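Local coordinates for protein BauA (Acinetobacter baumannii, PDB 6HCP) that takes up the iron siderophore ferric preacinetobactin across the outer membrane, as a TonB-dependent receptor, at residues A463-V468 against Y484-T489. Numbering follows the deposited sequence.
Sequences ATTPGV and YIEGLT. With C8E ((hydroxyethyloxy)tri(ethyloxy)octane), chain B.
Val468 and Tyr484 form an antiparallel hydrogen-bonded pair between neighbouring strands of the transmembrane beta barrel, which together make the hairpin 461-473/478-489. Val468 N to Tyr484 O and Tyr484 N to Val468 O both measure 2.9 Å and are nearly straight. Gly467 CA makes a CA-H...O contact to Tyr484 O. Past Gly467 the strands diverge; the axes of the two short segments run at 147°, 33° off antiparallel. A water takes over in the widened gap: it donates to Pro466 O and Thr465 OG1 and accepts from Glu486 N.

The side chain of Glu486 reaches across the same opening. Its CB lies 3.2 Å from Thr465 OG1, and CG, still close to that hydroxyl, approaches Pro466 O. With CG anti to the carbonyl carbon (chi1 -57°) and the chain extended beyond it, the carboxylate arrives beside Pro466 CD. There OE1 accepts a 2.7 Å hydrogen bond from Thr465 OG1 on its anti side, 32° out of the carboxylate plane, while OE2 offers its anti lone pair to Tyr484 OH. Two hydroxyls thus fix the rotation of this buried group, and Lys509 and Lys511 of strand 508-520 also touch the side chain.

The other branch of Thr465, CG2, meets Leu488 CD1; Ala146 of the plug helix 146-149 touches both side chains. A detergent chain lies over one face of the Tyr484 ring, consistent with a membrane-facing barrel wall: C8E C2 is offset toward the rim, and C8E C7 lies 3.6 Å from Pro466 CB.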
ATOM      1  N   ALA A 463      18.529  52.322   5.728  1.00 25.19           N
ATOM      2  CA  ALA A 463      19.322  51.783   6.792  1.00 25.42           C
ATOM      3  C   ALA A 463      20.690  51.372   6.246  1.00 26.58           C
ATOM      4  O   ALA A 463      20.829  51.071   5.059  1.00 27.58           O
ATOM      5  CB  ALA A 463      18.619  50.610   7.419  1.00 30.74           C
ATOM      6  N   THR A 464      21.639  51.231   7.168  1.00 26.45           N
ATOM      7  CA  THR A 464      22.990  50.788   6.849  1.00 26.34           C
ATOM      8  C   THR A 464      23.280  49.517   7.641  1.00 25.82           C
ATOM      9  O   THR A 464      23.037  49.483   8.844  1.00 28.17           O
ATOM     10  CB  THR A 464      24.034  51.865   7.186  1.00 26.29           C
ATOM     11  OG1 THR A 464      23.642  53.076   6.545  1.00 28.29           O
ATOM     12  CG2 THR A 464      25.418  51.487   6.720  1.00 28.37           C
ATOM     13  N   THR A 465      23.719  48.467   6.917  1.00 25.89           N
ATOM     14  CA  THR A 465      23.865  47.147   7.459  1.00 26.52           C
ATOM     15  C   THR A 465      25.310  46.683   7.283  1.00 27.01           C
ATOM     16  O   THR A 465      25.810  46.583   6.173  1.00 27.08           O
ATOM     17  CB  THR A 465      22.838  46.187   6.835  1.00 29.30           C
ATOM     18  OG1 THR A 465      22.930  44.967   7.557  1.00 29.98           O
ATOM     19  CG2 THR A 465      23.016  45.954   5.353  1.00 28.75           C
ATOM     20  N   PRO A 466      25.985  46.271   8.364  1.00 27.26           N
ATOM     21  CA  PRO A 466      27.329  45.710   8.248  1.00 31.23           C
ATOM     22  C   PRO A 466      27.297  44.176   8.192  1.00 32.75           C
ATOM     23  O   PRO A 466      26.299  43.566   8.575  1.00 29.00           O
ATOM     24  CB  PRO A 466      27.984  46.178   9.549  1.00 30.06           C
ATOM     25  CG  PRO A 466      26.839  46.129  10.551  1.00 32.22           C
ATOM     26  CD  PRO A 466      25.590  46.480   9.761  1.00 31.86           C
ATOM     27  N   GLY A 467      28.432  43.583   7.819  1.00 28.71           N
ATOM     28  CA  GLY A 467      28.648  42.156   7.971  1.00 28.54           C
ATOM     29  C   GLY A 467      30.125  41.875   8.174  1.00 28.19           C
ATOM     30  O   GLY A 467      30.985  42.643   7.684  1.00 27.79           O
ATOM     31  N   VAL A 468      30.416  40.850   8.974  1.00 26.46           N
ATOM     32  CA  VAL A 468      31.779  40.402   9.153  1.00 28.20           C
ATOM     33  C   VAL A 468      31.776  38.876   9.266  1.00 29.17           C
ATOM     34  O   VAL A 468      30.867  38.279   9.835  1.00 27.15           O
ATOM     35  CB  VAL A 468      32.427  41.062  10.378  1.00 35.09           C
ATOM     36  CG1 VAL A 468      31.615  40.839  11.636  1.00 36.95           C
ATOM     37  CG2 VAL A 468      33.856  40.583  10.593  1.00 33.38           C
ATOM     38  N   TYR A 484      28.810  37.526  11.662  1.00 27.38           N
ATOM     39  CA  TYR A 484      27.726  38.392  12.081  1.00 25.49           C
ATOM     40  C   TYR A 484      27.196  39.047  10.821  1.00 25.11           C
ATOM     41  O   TYR A 484      27.973  39.591  10.030  1.00 27.35           O
ATOM     42  CB  TYR A 484      28.190  39.481  13.053  1.00 28.11           C
ATOM     43  CG  TYR A 484      27.128  40.517  13.345  1.00 27.12           C
ATOM     44  CD1 TYR A 484      26.228  40.331  14.380  1.00 29.48           C
ATOM     45  CD2 TYR A 484      26.920  41.589  12.493  1.00 28.61           C
ATOM     46  CE1 TYR A 484      25.209  41.235  14.621  1.00 30.58           C
ATOM     47  CE2 TYR A 484      25.856  42.464  12.675  1.00 32.54           C
ATOM     48  CZ  TYR A 484      25.018  42.306  13.763  1.00 28.96           C
ATOM     49  OH  TYR A 484      23.970  43.166  13.961  1.00 30.05           O
ATOM     50  N   ILE A 485      25.882  38.934  10.607  1.00 26.09           N
ATOM     51  CA  ILE A 485      25.265  39.516   9.430  1.00 24.23           C
ATOM     52  C   ILE A 485      23.787  39.785   9.744  1.00 22.16           C
ATOM     53  O   ILE A 485      23.214  39.222  10.673  1.00 23.81           O
ATOM     54  CB  ILE A 485      25.483  38.591   8.219  1.00 24.29           C
ATOM     55  CG1 ILE A 485      25.136  39.255   6.890  1.00 26.48           C
ATOM     56  CG2 ILE A 485      24.749  37.271   8.400  1.00 25.05           C
ATOM     57  CD1 ILE A 485      25.695  38.530   5.676  1.00 29.24           C
ATOM     58  N   GLU A 486      23.190  40.685   8.981  1.00 24.86           N
ATOM     59  CA  GLU A 486      21.838  41.133   9.244  1.00 24.38           C
ATOM     60  C   GLU A 486      20.944  40.777   8.058  1.00 22.67           C
ATOM     61  O   GLU A 486      21.416  40.488   6.982  1.00 26.22           O
ATOM     62  CB  GLU A 486      21.834  42.639   9.517  1.00 26.58           C
ATOM     63  CG  GLU A 486      22.741  43.030  10.671  1.00 25.60           C
ATOM     64  CD  GLU A 486      22.762  44.518  11.014  1.00 27.83           C
ATOM     65  OE1 GLU A 486      22.349  45.334  10.166  1.00 29.18           O
ATOM     66  OE2 GLU A 486      23.160  44.842  12.167  1.00 28.86           O
ATOM     67  N   GLY A 487      19.636  40.831   8.308  1.00 23.86           N
ATOM     68  CA  GLY A 487      18.628  40.862   7.283  1.00 24.19           C
ATOM     69  C   GLY A 487      17.727  42.066   7.467  1.00 25.37           C
ATOM     70  O   GLY A 487      17.577  42.584   8.593  1.00 26.96           O
ATOM     71  N   LEU A 488      17.195  42.566   6.351  1.00 24.07           N
ATOM     72  CA  LEU A 488      16.382  43.772   6.390  1.00 24.59           C
ATOM     73  C   LEU A 488      14.955  43.453   5.944  1.00 25.03           C
ATOM     74  O   LEU A 488      14.724  42.690   5.007  1.00 25.21           O
ATOM     75  CB  LEU A 488      17.012  44.842   5.498  1.00 25.68           C
ATOM     76  CG  LEU A 488      18.366  45.392   5.963  1.00 24.64           C
ATOM     77  CD1 LEU A 488      18.873  46.443   4.979  1.00 27.32           C
ATOM     78  CD2 LEU A 488      18.281  45.963   7.357  1.00 26.45           C
ATOM     79  N   THR A 489      14.009  44.148   6.575  1.00 22.81           N
ATOM     80  CA  THR A 489      12.605  44.084   6.226  1.00 23.42           C
ATOM     81  C   THR A 489      12.067  45.514   6.257  1.00 25.34           C
ATOM     82  O   THR A 489      12.329  46.247   7.219  1.00 24.77           O
ATOM     83  CB  THR A 489      11.828  43.194   7.208  1.00 25.80           C
ATOM     84  OG1 THR A 489      12.480  41.926   7.383  1.00 24.31           O
ATOM     85  CG2 THR A 489      10.390  43.006   6.771  1.00 24.04           C
TER
HETATM   86  C1  C8E B 826      27.264  45.240  16.105  1.00 65.60           C
HETATM   87  C2  C8E B 826      28.154  44.384  15.231  1.00 64.08           C
HETATM   88  C3  C8E B 826      28.682  45.217  14.074  1.00 59.52           C
HETATM   89  C4  C8E B 826      29.595  44.418  13.146  1.00 57.29           C
HETATM   90  C5  C8E B 826      30.764  45.283  12.697  1.00 53.56           C
HETATM   91  C6  C8E B 826      31.174  45.070  11.261  1.00 45.19           C
HETATM   92  C7  C8E B 826      31.449  46.403  10.617  1.00 43.80           C
HETATM   93  C8  C8E B 826      32.240  46.189   9.367  1.00 42.43           C
HETATM   94  O9  C8E B 826      32.212  47.399   8.638  1.00 44.99           O
HETATM   95  C10 C8E B 826      33.457  47.782   8.091  1.00 50.44           C
HETATM   96  C11 C8E B 826      33.259  48.652   6.862  1.00 49.72           C
HETATM   97  O12 C8E B 826      34.051  48.132   5.783  1.00 62.57           O
HETATM   98  C13 C8E B 826      34.949  49.051   5.169  1.00 66.92           C
HETATM   99  C14 C8E B 826      35.051  48.712   3.685  1.00 81.86           C
HETATM  100  O15 C8E B 826      35.327  47.323   3.496  1.00 78.39           O
HETATM  101  O   HOH W   1      24.310  42.613   6.926  1.00 27.01           O